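Local coordinates for polyphosphate kinase (Porphyromonas gingivalis, PDB 2O8R), which probably catalyses the reversible transfer of the terminal phosphate of ATP to a growing polyphosphate chain, with magnesium as cofactor, at residues S6-D14 against K549-E560; I600-V611 against R639-E647. The protein carries 3 engineered substitutions. One frame throughout, in Å; residues are numbered along the deposited sequence. Where two conformers were deposited one is given.

Contact 1: S6-D14 against K549-E560. With SO4 (sulfate ion), chain C.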
loop_
_atom_site.group_PDB
_atom_site.type_symbol
_atom_site.label_atom_id
_atom_site.label_comp_id
_atom_site.label_asym_id
_atom_site.label_seq_id
_atom_site.Cartn_x
_atom_site.Cartn_y
_atom_site.Cartn_z
ATOM N N SER A 6 -15.773 37.411 29.961
ATOM C CA SER A 6 -15.600 38.888 30.133
ATOM C C SER A 6 -14.686 39.519 29.073
ATOM O O SER A 6 -14.655 39.077 27.914
ATOM C CB SER A 6 -15.086 39.209 31.543
ATOM O OG SER A 6 -15.040 40.607 31.766
ATOM N N ALA A 7 -13.937 40.543 29.488
ATOM C CA ALA A 7 -13.141 41.382 28.584
ATOM C C ALA A 7 -11.820 40.737 28.167
ATOM O O ALA A 7 -10.800 41.428 28.027
ATOM C CB ALA A 7 -12.882 42.762 29.231
ATOM N N TYR A 8 -11.848 39.423 27.948
ATOM C CA TYR A 8 -10.624 38.642 27.737
ATOM C C TYR A 8 -10.137 38.558 26.294
ATOM O O TYR A 8 -10.920 38.331 25.374
ATOM C CB TYR A 8 -10.789 37.243 28.308
ATOM C CG TYR A 8 -10.796 37.222 29.811
ATOM C CD1 TYR A 8 -9.618 37.399 30.532
ATOM C CD2 TYR A 8 -11.976 37.015 30.517
ATOM C CE1 TYR A 8 -9.620 37.367 31.924
ATOM C CE2 TYR A 8 -11.987 36.976 31.908
ATOM C CZ TYR A 8 -10.808 37.158 32.606
ATOM O OH TYR A 8 -10.817 37.134 33.988
ATOM N N PRO A 9 -8.821 38.694 26.101
ATOM C CA PRO A 9 -8.203 38.576 24.783
ATOM C C PRO A 9 -8.062 37.115 24.327
ATOM O O PRO A 9 -7.873 36.218 25.161
ATOM C CB PRO A 9 -6.823 39.185 25.006
ATOM C CG PRO A 9 -6.501 38.844 26.426
ATOM C CD PRO A 9 -7.821 38.918 27.162
ATOM N N PHE A 10 -8.179 36.890 23.016
ATOM C CA PHE A 10 -7.980 35.568 22.403
ATOM C C PHE A 10 -7.377 35.698 21.013
ATOM O O PHE A 10 -7.872 36.479 20.198
ATOM C CB PHE A 10 -9.303 34.819 22.245
ATOM C CG PHE A 10 -10.017 34.536 23.533
ATOM C CD1 PHE A 10 -9.691 33.427 24.297
ATOM C CD2 PHE A 10 -11.041 35.361 23.965
ATOM C CE1 PHE A 10 -10.363 33.153 25.476
ATOM C CE2 PHE A 10 -11.713 35.096 25.146
ATOM C CZ PHE A 10 -11.379 33.983 25.898
ATOM N N PHE A 11 -6.334 34.926 20.724
ATOM C CA PHE A 11 -5.823 34.841 19.359
ATOM C C PHE A 11 -6.871 34.166 18.519
ATOM O O PHE A 11 -7.603 33.317 19.028
ATOM C CB PHE A 11 -4.584 33.969 19.290
ATOM C CG PHE A 11 -3.377 34.577 19.906
ATOM C CD1 PHE A 11 -2.982 35.864 19.569
ATOM C CD2 PHE A 11 -2.607 33.838 20.802
ATOM C CE1 PHE A 11 -1.843 36.416 20.144
ATOM C CE2 PHE A 11 -1.466 34.371 21.372
ATOM C CZ PHE A 11 -1.078 35.669 21.049
ATOM N N ARG A 12 -6.956 34.539 17.245
ATOM C CA ARG A 12 -7.732 33.764 16.282
ATOM C C ARG A 12 -7.013 32.429 16.065
ATOM O O ARG A 12 -5.783 32.373 16.071
ATOM C CB ARG A 12 -7.858 34.531 14.977
ATOM C CG ARG A 12 -8.416 35.913 15.188
ATOM C CD ARG A 12 -8.682 36.672 13.901
ATOM N NE ARG A 12 -8.956 38.078 14.199
ATOM C CZ ARG A 12 -10.160 38.584 14.463
ATOM N NH1 ARG A 12 -11.240 37.807 14.458
ATOM N NH2 ARG A 12 -10.285 39.880 14.738
ATOM N N ARG A 13 -7.765 31.350 15.900
ATOM C CA ARG A 13 -7.144 30.029 15.868
ATOM C C ARG A 13 -6.228 29.811 14.653
ATOM O O ARG A 13 -5.132 29.272 14.793
ATOM C CB ARG A 13 -8.177 28.907 16.043
ATOM C CG ARG A 13 -9.335 28.919 15.067
ATOM C CD ARG A 13 -10.152 27.648 15.199
ATOM N NE ARG A 13 -9.433 26.495 14.661
ATOM C CZ ARG A 13 -9.852 25.234 14.737
ATOM N NH1 ARG A 13 -10.996 24.942 15.338
ATOM N NH2 ARG A 13 -9.123 24.259 14.210
ATOM N N ASP A 14 -6.664 30.277 13.485
ATOM C CA ASP A 14 -5.905 30.150 12.239
ATOM C C ASP A 14 -4.614 30.957 12.226
ATOM O O ASP A 14 -3.597 30.489 11.726
ATOM C CB ASP A 14 -6.782 30.541 11.050
ATOM C CG ASP A 14 -8.002 29.648 10.921
ATOM O OD1 ASP A 14 -7.815 28.419 10.871
ATOM O OD2 ASP A 14 -9.140 30.161 10.889
ATOM N N LYS A 549 -12.517 28.415 24.505
ATOM C CA LYS A 549 -12.747 29.700 25.184
ATOM C C LYS A 549 -13.008 29.576 26.679
ATOM O O LYS A 549 -12.532 30.402 27.456
ATOM C CB LYS A 549 -13.904 30.471 24.546
ATOM C CG LYS A 549 -13.548 31.273 23.313
ATOM C CD LYS A 549 -14.764 32.067 22.856
ATOM C CE LYS A 549 -14.663 32.524 21.408
ATOM N NZ LYS A 549 -14.903 31.427 20.420
ATOM N N ASN A 550 -13.754 28.555 27.086
ATOM C CA ASN A 550 -14.097 28.424 28.492
ATOM C C ASN A 550 -12.915 28.082 29.365
ATOM O O ASN A 550 -12.634 28.794 30.325
ATOM C CB ASN A 550 -15.247 27.455 28.706
ATOM C CG ASN A 550 -16.588 28.087 28.399
ATOM O OD1 ASN A 550 -16.695 28.979 27.549
ATOM N ND2 ASN A 550 -17.626 27.637 29.098
ATOM N N VAL A 551 -12.199 27.023 29.011
ATOM C CA VAL A 551 -11.045 26.615 29.802
ATOM C C VAL A 551 -9.980 27.708 29.780
ATOM O O VAL A 551 -9.315 27.944 30.783
ATOM C CB VAL A 551 -10.437 25.281 29.328
ATOM C CG1 VAL A 551 -9.581 24.713 30.409
ATOM C CG2 VAL A 551 -11.510 24.302 29.027
ATOM N N ILE A 552 -9.832 28.380 28.644
ATOM C CA ILE A 552 -8.868 29.458 28.549
ATOM C C ILE A 552 -9.244 30.562 29.539
ATOM O O ILE A 552 -8.385 31.090 30.251
ATOM C CB ILE A 552 -8.723 29.981 27.108
ATOM C CG1 ILE A 552 -8.122 28.885 26.220
ATOM C CG2 ILE A 552 -7.813 31.186 27.074
ATOM C CD1 ILE A 552 -7.861 29.297 24.785
ATOM N N THR A 553 -10.535 30.855 29.637
ATOM C CA THR A 553 -11.006 31.895 30.550
ATOM C C THR A 553 -10.716 31.532 32.010
ATOM O O THR A 553 -10.295 32.378 32.797
ATOM C CB THR A 553 -12.510 32.209 30.346
ATOM O OG1 THR A 553 -12.777 32.444 28.955
ATOM C CG2 THR A 553 -12.894 33.437 31.112
ATOM N N GLN A 554 -10.920 30.265 32.354
ATOM C CA GLN A 554 -10.561 29.753 33.675
ATOM C C GLN A 554 -9.065 29.933 33.952
ATOM O O GLN A 554 -8.665 30.289 35.062
ATOM C CB GLN A 554 -10.956 28.278 33.794
ATOM C CG GLN A 554 -12.372 28.014 33.304
ATOM C CD GLN A 554 -12.854 26.596 33.536
ATOM O OE1 GLN A 554 -12.240 25.827 34.274
ATOM N NE2 GLN A 554 -13.973 26.247 32.913
ATOM N N LEU A 555 -8.247 29.702 32.929
ATOM C CA LEU A 555 -6.810 29.822 33.072
ATOM C C LEU A 555 -6.437 31.265 33.350
ATOM O O LEU A 555 -5.637 31.537 34.249
ATOM C CB LEU A 555 -6.096 29.306 31.827
ATOM C CG LEU A 555 -6.255 27.815 31.537
ATOM C CD1 LEU A 555 -5.699 27.489 30.157
ATOM C CD2 LEU A 555 -5.599 26.959 32.619
ATOM N N TYR A 556 -7.037 32.175 32.584
ATOM C CA TYR A 556 -6.871 33.612 32.783
ATOM C C TYR A 556 -7.260 34.022 34.202
ATOM O O TYR A 556 -6.552 34.803 34.852
ATOM C CB TYR A 556 -7.746 34.388 31.813
ATOM C CG TYR A 556 -7.226 34.494 30.397
ATOM C CD1 TYR A 556 -5.885 34.766 30.140
ATOM C CD2 TYR A 556 -8.092 34.362 29.308
ATOM C CE1 TYR A 556 -5.417 34.886 28.833
ATOM C CE2 TYR A 556 -7.635 34.497 28.009
ATOM C CZ TYR A 556 -6.303 34.750 27.781
ATOM O OH TYR A 556 -5.864 34.864 26.495
ATOM N N ARG A 557 -8.388 33.493 34.677
ATOM C CA ARG A 557 -8.812 33.747 36.045
ATOM C C ARG A 557 -7.849 33.153 37.071
ATOM O O ARG A 557 -7.631 33.748 38.127
ATOM C CB ARG A 557 -10.224 33.234 36.296
ATOM C CG ARG A 557 -11.335 34.015 35.603
ATOM C CD ARG A 557 -12.681 33.314 35.778
ATOM N NE ARG A 557 -12.710 32.570 37.039
ATOM C CZ ARG A 557 -12.934 31.260 37.156
ATOM N NH1 ARG A 557 -13.192 30.508 36.087
ATOM N NH2 ARG A 557 -12.914 30.706 38.360
ATOM N N ALA A 558 -7.270 31.996 36.766
ATOM C CA ALA A 558 -6.284 31.394 37.660
ATOM C C ALA A 558 -5.052 32.282 37.726
ATOM O O ALA A 558 -4.531 32.541 38.804
ATOM C CB ALA A 558 -5.923 29.997 37.207
ATOM N N SER A 559 -4.614 32.777 36.574
ATOM C CA SER A 559 -3.483 33.701 36.508
ATOM C C SER A 559 -3.753 34.945 37.352
ATOM O O SER A 559 -2.985 35.262 38.272
ATOM C CB SER A 559 -3.207 34.101 35.058
ATOM O OG SER A 559 -2.094 34.972 34.967
ATOM N N GLU A 560 -4.859 35.624 37.037
ATOM C CA GLU A 560 -5.355 36.771 37.801
ATOM C C GLU A 560 -5.352 36.508 39.303
ATOM O O GLU A 560 -4.986 37.383 40.083
ATOM C CB GLU A 560 -6.777 37.125 37.349
ATOM C CG GLU A 560 -6.854 37.896 36.032
ATOM C CD GLU A 560 -8.258 37.987 35.470
ATOM O OE1 GLU A 560 -9.117 37.170 35.868
ATOM O OE2 GLU A 560 -8.509 38.878 34.623
HETATM S S SO4 C . -11.498 31.911 15.657
HETATM O O1 SO4 C . -11.096 31.289 16.921
HETATM O O2 SO4 C . -10.327 32.191 14.823
HETATM O O3 SO4 C . -12.382 31.010 14.925
HETATM O O4 SO4 C . -12.185 33.166 15.959
#

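Contact 2: I600-V611 against R639-E647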
loop_
_atom_site.group_PDB
_atom_site.type_symbol
_atom_site.label_atom_id
_atom_site.label_comp_id
_atom_site.label_asym_id
_atom_site.label_seq_id
_atom_site.Cartn_x
_atom_site.Cartn_y
_atom_site.Cartn_z
ATOM N N ILE A 600 -0.523 15.987 28.818
ATOM C CA ILE A 600 -0.252 15.702 30.228
ATOM C C ILE A 600 -0.626 16.889 31.112
ATOM O O ILE A 600 -0.352 18.035 30.757
ATOM C CB ILE A 600 1.238 15.356 30.443
ATOM C CG1 ILE A 600 1.568 13.998 29.814
ATOM C CG2 ILE A 600 1.588 15.373 31.933
ATOM C CD1 ILE A 600 3.042 13.583 29.909
ATOM N N TRP A 601 -1.261 16.623 32.251
ATOM C CA TRP A 601 -1.646 17.699 33.171
ATOM C C TRP A 601 -1.074 17.461 34.565
ATOM O O TRP A 601 -1.219 16.375 35.124
ATOM C CB TRP A 601 -3.173 17.857 33.285
ATOM C CG TRP A 601 -3.988 17.667 32.027
ATOM C CD1 TRP A 601 -3.634 17.996 30.738
ATOM C CD2 TRP A 601 -5.325 17.151 31.951
ATOM N NE1 TRP A 601 -4.660 17.693 29.872
ATOM C CE2 TRP A 601 -5.706 17.170 30.587
ATOM C CE3 TRP A 601 -6.233 16.664 32.900
ATOM C CZ2 TRP A 601 -6.944 16.712 30.153
ATOM C CZ3 TRP A 601 -7.479 16.217 32.464
ATOM C CH2 TRP A 601 -7.820 16.248 31.107
ATOM N N CYS A 602 -0.432 18.488 35.116
ATOM C CA CYS A 602 0.097 18.459 36.474
ATOM C C CYS A 602 -0.464 19.590 37.296
ATOM O O CYS A 602 -0.260 20.763 36.980
ATOM C CB CYS A 602 1.610 18.590 36.463
ATOM S SG CYS A 602 2.359 17.365 35.446
ATOM N N PHE A 603 -1.165 19.236 38.358
ATOM C CA PHE A 603 -1.647 20.232 39.308
ATOM C C PHE A 603 -0.884 20.106 40.624
ATOM O O PHE A 603 -0.860 19.031 41.234
ATOM C CB PHE A 603 -3.143 20.066 39.533
ATOM C CG PHE A 603 -3.972 20.194 38.271
ATOM C CD1 PHE A 603 -4.592 21.395 37.957
ATOM C CD2 PHE A 603 -4.149 19.108 37.415
ATOM C CE1 PHE A 603 -5.367 21.516 36.810
ATOM C CE2 PHE A 603 -4.922 19.224 36.273
ATOM C CZ PHE A 603 -5.530 20.432 35.969
ATOM N N HIS A 604 -0.257 21.202 41.052
ATOM C CA HIS A 604 0.591 21.203 42.251
ATOM C C HIS A 604 -0.116 20.768 43.534
ATOM O O HIS A 604 0.442 19.976 44.308
ATOM C CB HIS A 604 1.224 22.568 42.468
ATOM C CG HIS A 604 2.233 22.589 43.571
ATOM N ND1 HIS A 604 3.175 21.595 43.734
ATOM C CD2 HIS A 604 2.455 23.487 44.560
ATOM C CE1 HIS A 604 3.932 21.877 44.778
ATOM N NE2 HIS A 604 3.516 23.019 45.298
ATOM N N ASN A 605 -1.333 21.283 43.741
ATOM C CA ASN A 605 -2.135 20.997 44.938
ATOM C C ASN A 605 -1.339 21.041 46.252
ATOM O O ASN A 605 -1.244 20.043 46.981
ATOM C CB ASN A 605 -2.847 19.658 44.780
ATOM C CG ASN A 605 -3.823 19.388 45.901
ATOM O OD1 ASN A 605 -4.431 20.313 46.452
ATOM N ND2 ASN A 605 -3.969 18.115 46.258
ATOM N N GLY A 606 -0.730 22.193 46.522
ATOM C CA GLY A 606 0.103 22.376 47.709
ATOM C C GLY A 606 1.430 21.638 47.671
ATOM O O GLY A 606 2.458 22.161 48.101
ATOM N N GLY A 607 1.408 20.418 47.156
ATOM C CA GLY A 607 2.587 19.568 47.139
ATOM C C GLY A 607 2.169 18.113 47.115
ATOM O O GLY A 607 3.012 17.219 47.046
ATOM N N LYS A 608 0.858 17.885 47.189
ATOM C CA LYS A 608 0.276 16.579 46.924
ATOM C C LYS A 608 -0.088 16.559 45.437
ATOM O O LYS A 608 -1.273 16.559 45.083
ATOM C CB LYS A 608 -0.973 16.360 47.786
ATOM C CG LYS A 608 -0.807 16.675 49.270
ATOM C CD LYS A 608 -2.162 16.882 49.943
ATOM C CE LYS A 608 -2.065 17.771 51.182
ATOM N NZ LYS A 608 -1.631 17.037 52.404
ATOM N N GLU A 609 0.941 16.517 44.586
ATOM C CA GLU A 609 0.789 16.722 43.144
ATOM C C GLU A 609 -0.060 15.639 42.481
ATOM O O GLU A 609 -0.005 14.474 42.871
ATOM C CB GLU A 609 2.164 16.814 42.468
ATOM C CG GLU A 609 3.280 17.330 43.384
ATOM C CD GLU A 609 4.180 18.370 42.723
ATOM O OE1 GLU A 609 5.400 18.348 42.988
ATOM O OE2 GLU A 609 3.670 19.218 41.954
ATOM N N GLU A 610 -0.849 16.033 41.487
ATOM C CA GLU A 610 -1.655 15.081 40.716
ATOM C C GLU A 610 -1.313 15.203 39.245
ATOM O O GLU A 610 -1.293 16.304 38.689
ATOM C CB GLU A 610 -3.149 15.300 40.947
ATOM C CG GLU A 610 -3.564 15.012 42.387
ATOM C CD GLU A 610 -5.048 15.186 42.649
ATOM O OE1 GLU A 610 -5.845 15.229 41.691
ATOM O OE2 GLU A 610 -5.425 15.275 43.835
ATOM N N VAL A 611 -1.013 14.075 38.620
ATOM C CA VAL A 611 -0.639 14.087 37.217
ATOM C C VAL A 611 -1.616 13.285 36.374
ATOM O O VAL A 611 -1.934 12.136 36.697
ATOM C CB VAL A 611 0.786 13.575 37.010
ATOM C CG1 VAL A 611 1.147 13.570 35.531
ATOM C CG2 VAL A 611 1.763 14.429 37.804
ATOM N N ARG A 639 4.606 9.377 38.674
ATOM C CA ARG A 639 4.304 10.822 38.719
ATOM C C ARG A 639 5.547 11.712 38.778
ATOM O O ARG A 639 5.574 12.800 38.190
ATOM C CB ARG A 639 3.437 11.164 39.928
ATOM C CG ARG A 639 1.958 11.229 39.668
ATOM C CD ARG A 639 1.228 12.006 40.767
ATOM N NE ARG A 639 1.865 11.812 42.064
ATOM C CZ ARG A 639 1.581 10.829 42.912
ATOM N NH1 ARG A 639 0.644 9.932 42.627
ATOM N NH2 ARG A 639 2.238 10.750 44.057
ATOM N N ARG A 640 6.559 11.247 39.510
ATOM C CA ARG A 640 7.796 11.993 39.687
ATOM C C ARG A 640 8.556 12.043 38.372
ATOM O O ARG A 640 9.138 13.073 38.020
ATOM C CB ARG A 640 8.634 11.363 40.821
ATOM C CG ARG A 640 10.087 11.853 40.994
ATOM C CD ARG A 640 10.238 13.383 41.041
ATOM N NE ARG A 640 9.154 14.053 41.756
ATOM C CZ ARG A 640 8.816 15.328 41.578
ATOM N NH1 ARG A 640 9.479 16.085 40.700
ATOM N NH2 ARG A 640 7.809 15.848 42.274
ATOM N N GLU A 641 8.523 10.935 37.636
ATOM C CA GLU A 641 9.239 10.836 36.371
ATOM C C GLU A 641 8.666 11.810 35.344
ATOM O O GLU A 641 9.421 12.508 34.672
ATOM C CB GLU A 641 9.197 9.406 35.853
ATOM C CG GLU A 641 10.044 9.131 34.617
ATOM C CD GLU A 641 9.942 7.676 34.179
ATOM O OE1 GLU A 641 8.814 7.175 34.001
ATOM O OE2 GLU A 641 10.988 7.019 34.026
ATOM N N ILE A 642 7.337 11.867 35.245
ATOM C CA ILE A 642 6.660 12.718 34.265
ATOM C C ILE A 642 7.034 14.173 34.490
ATOM O O ILE A 642 7.364 14.906 33.549
ATOM C CB ILE A 642 5.138 12.538 34.337
ATOM C CG1 ILE A 642 4.752 11.193 33.731
ATOM C CG2 ILE A 642 4.417 13.636 33.589
ATOM C CD1 ILE A 642 3.325 10.793 34.020
ATOM N N ILE A 643 7.018 14.572 35.754
ATOM C CA ILE A 643 7.409 15.917 36.128
ATOM C C ILE A 643 8.874 16.154 35.804
ATOM O O ILE A 643 9.223 17.208 35.268
ATOM C CB ILE A 643 7.088 16.202 37.603
ATOM C CG1 ILE A 643 5.601 15.929 37.836
ATOM C CG2 ILE A 643 7.374 17.636 37.934
ATOM C CD1 ILE A 643 5.137 16.166 39.220
ATOM N N ASP A 644 9.727 15.174 36.092
ATOM C CA ASP A 644 11.139 15.298 35.743
ATOM C C ASP A 644 11.248 15.646 34.261
ATOM O O ASP A 644 11.891 16.632 33.890
ATOM C CB ASP A 644 11.873 13.988 36.014
ATOM C CG ASP A 644 12.236 13.800 37.469
ATOM O OD1 ASP A 644 12.279 14.791 38.226
ATOM O OD2 ASP A 644 12.498 12.646 37.857
ATOM N N ILE A 645 10.570 14.841 33.440
ATOM C CA ILE A 645 10.560 14.964 31.989
ATOM C C ILE A 645 10.042 16.330 31.545
ATOM O O ILE A 645 10.712 17.045 30.781
ATOM C CB ILE A 645 9.741 13.813 31.360
ATOM C CG1 ILE A 645 10.536 12.507 31.427
ATOM C CG2 ILE A 645 9.362 14.121 29.916
ATOM C CD1 ILE A 645 9.674 11.279 31.442
ATOM N N LEU A 646 8.872 16.713 32.050
ATOM C CA LEU A 646 8.319 18.027 31.735
ATOM C C LEU A 646 9.249 19.157 32.154
ATOM O O LEU A 646 9.304 20.185 31.490
ATOM C CB LEU A 646 6.957 18.203 32.383
ATOM C CG LEU A 646 5.893 17.279 31.807
ATOM C CD1 LEU A 646 4.594 17.594 32.461
ATOM C CD2 LEU A 646 5.778 17.418 30.286
ATOM N N GLU A 647 9.985 18.959 33.247
ATOM C CA GLU A 647 10.956 19.947 33.701
ATOM C C GLU A 647 12.089 20.019 32.721
ATOM O O GLU A 647 12.516 21.113 32.342
ATOM C CB GLU A 647 11.480 19.631 35.103
ATOM C CG GLU A 647 10.551 20.087 36.212
ATOM C CD GLU A 647 11.003 19.624 37.570
ATOM O OE1 GLU A 647 12.220 19.380 37.740
ATOM O OE2 GLU A 647 10.141 19.505 38.468
#

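Contact 1: S6-D14 against K549-E560
An aromatic cluster of Tyr8, Phe10 and Tyr556 docks the N-terminal arm of the chain on one side of helix 549-560. The rings of Tyr8 and Tyr556 lie almost parallel, 2° apart, but are slid past each other until they hardly overlap, with centroids 5.2 Å apart. Tyr8 CE1 instead rests on Tyr556 CB at 3.5 Å. Its phenol reaches along the helix to Glu560, and Tyr8 OH donates a hydrogen bond of 2.5 Å to OE1 of Glu560, on the syn side and somewhat out of the carboxylate plane. Tyrosine suits this place because its ring packs while its hydroxyl reaches the acid. Phe10, purely apolar, takes the edge of Tyr556 toward its own face in an offset edge-to-face pair, planes at 65°, and sets CE1 against Ile552 CG2 at 3.6 Å. Thr553 serves both rings: chi1 of -50° keeps OG1 beside the backbone N and leaves CG2 anti to it, which carries the methyl to Tyr8, CG2 lying 3.7 Å from Tyr8 CE2, while OG1 meets the edge of Phe10 and hydrogen-bonds back to the carbonyl of Lys549. That carbonyl also accepts from Thr553 N, on its other face. Tyr556 OH gives a weak hydrogen bond to Pro9 O at 2.8 Å and is also hydrogen-bonded to Val576 N. At the start of helix 13-29, Arg13 N binds O2 of a sulfate, probably from the crystallisation liquor, at 2.9 Å. Helix 549-560 lies between the arm and the sheet: Leu555 and Ala558 rest on strand 538-543, Gln554 and Arg557 touch helix 516-532, where Arg557 forms a salt bridge with Glu525, and Asp14 pairs with Arg56 and His60 of helix 35-63.

Contact 2: I600-V611 against R639-E647
Val611, with chi1 at 179°, spreads its two methyls over different residues of helix 639-647: CG1, anti to the backbone N, lies 3.8 Å from Ile642 CG2, and CG2, swung beside that nitrogen, lies 3.7 Å from Arg639 CG. In Ile600 it is the CG2 branch that points away from its own N, and this methyl touches two side chains of the helix, 3.7 Å from Ile642 CG2 and 3.8 Å from Leu646 CD1. Cys602, two residues further along the strand, adds its sulfur, with SG 3.7 Å from Leu646 CD1. Branched side chains and a small thiol give the helix an apolar surface to pack on. This is helix-on-sheet packing in a domain of the PLD clan: strands 600-603 and 610-614 form an antiparallel hairpin, and the helix runs across strand 600-603 at 103°. Alternation along the strand sends Ile600 and Cys602 to the helix, while Trp601 turns from it and meets Trp618. Toward the hairpin turn the contact becomes polar. The aliphatic part of Arg639 passes obliquely over Val611; NE comes 3.4 Å from Glu609 O at an angle too poor for a hydrogen bond, and NH1 instead bonds to Val633 O. Glu609 was modelled in two conformers; in one, OE1 faces the guanidinium edge of Arg640 at 3.5 Å from NH2, a tentative salt bridge, while OE2 accepts from His604 ND1. Away from the hairpin, Ile645 packs on helix 678-691; Ile642, on the packed side, also touches Leu346 of strand 345-349.

In the fold
From the N terminus, the chain enters contact 1 at once and returns to it only after 534 residues, so that contact ties the N-terminal arm to the second C-terminal domain. Contact 2 opens later and closes a local loop of 27 residues, through strand 629-632, within that same domain. The two follow one another in series, neither nesting nor crossing. The centres of contacts 1 and 2 are about 23 Å apart, and the nearest atoms of contacts 1 and 2 about 7 Å. Both rest on one nine-stranded mixed sheet, from opposite faces: helix 549-560 packs on the side of strand 538-543 that Trp601 also touches, whereas helix 636-651 packs on the other face and also reaches the neighbouring sheet.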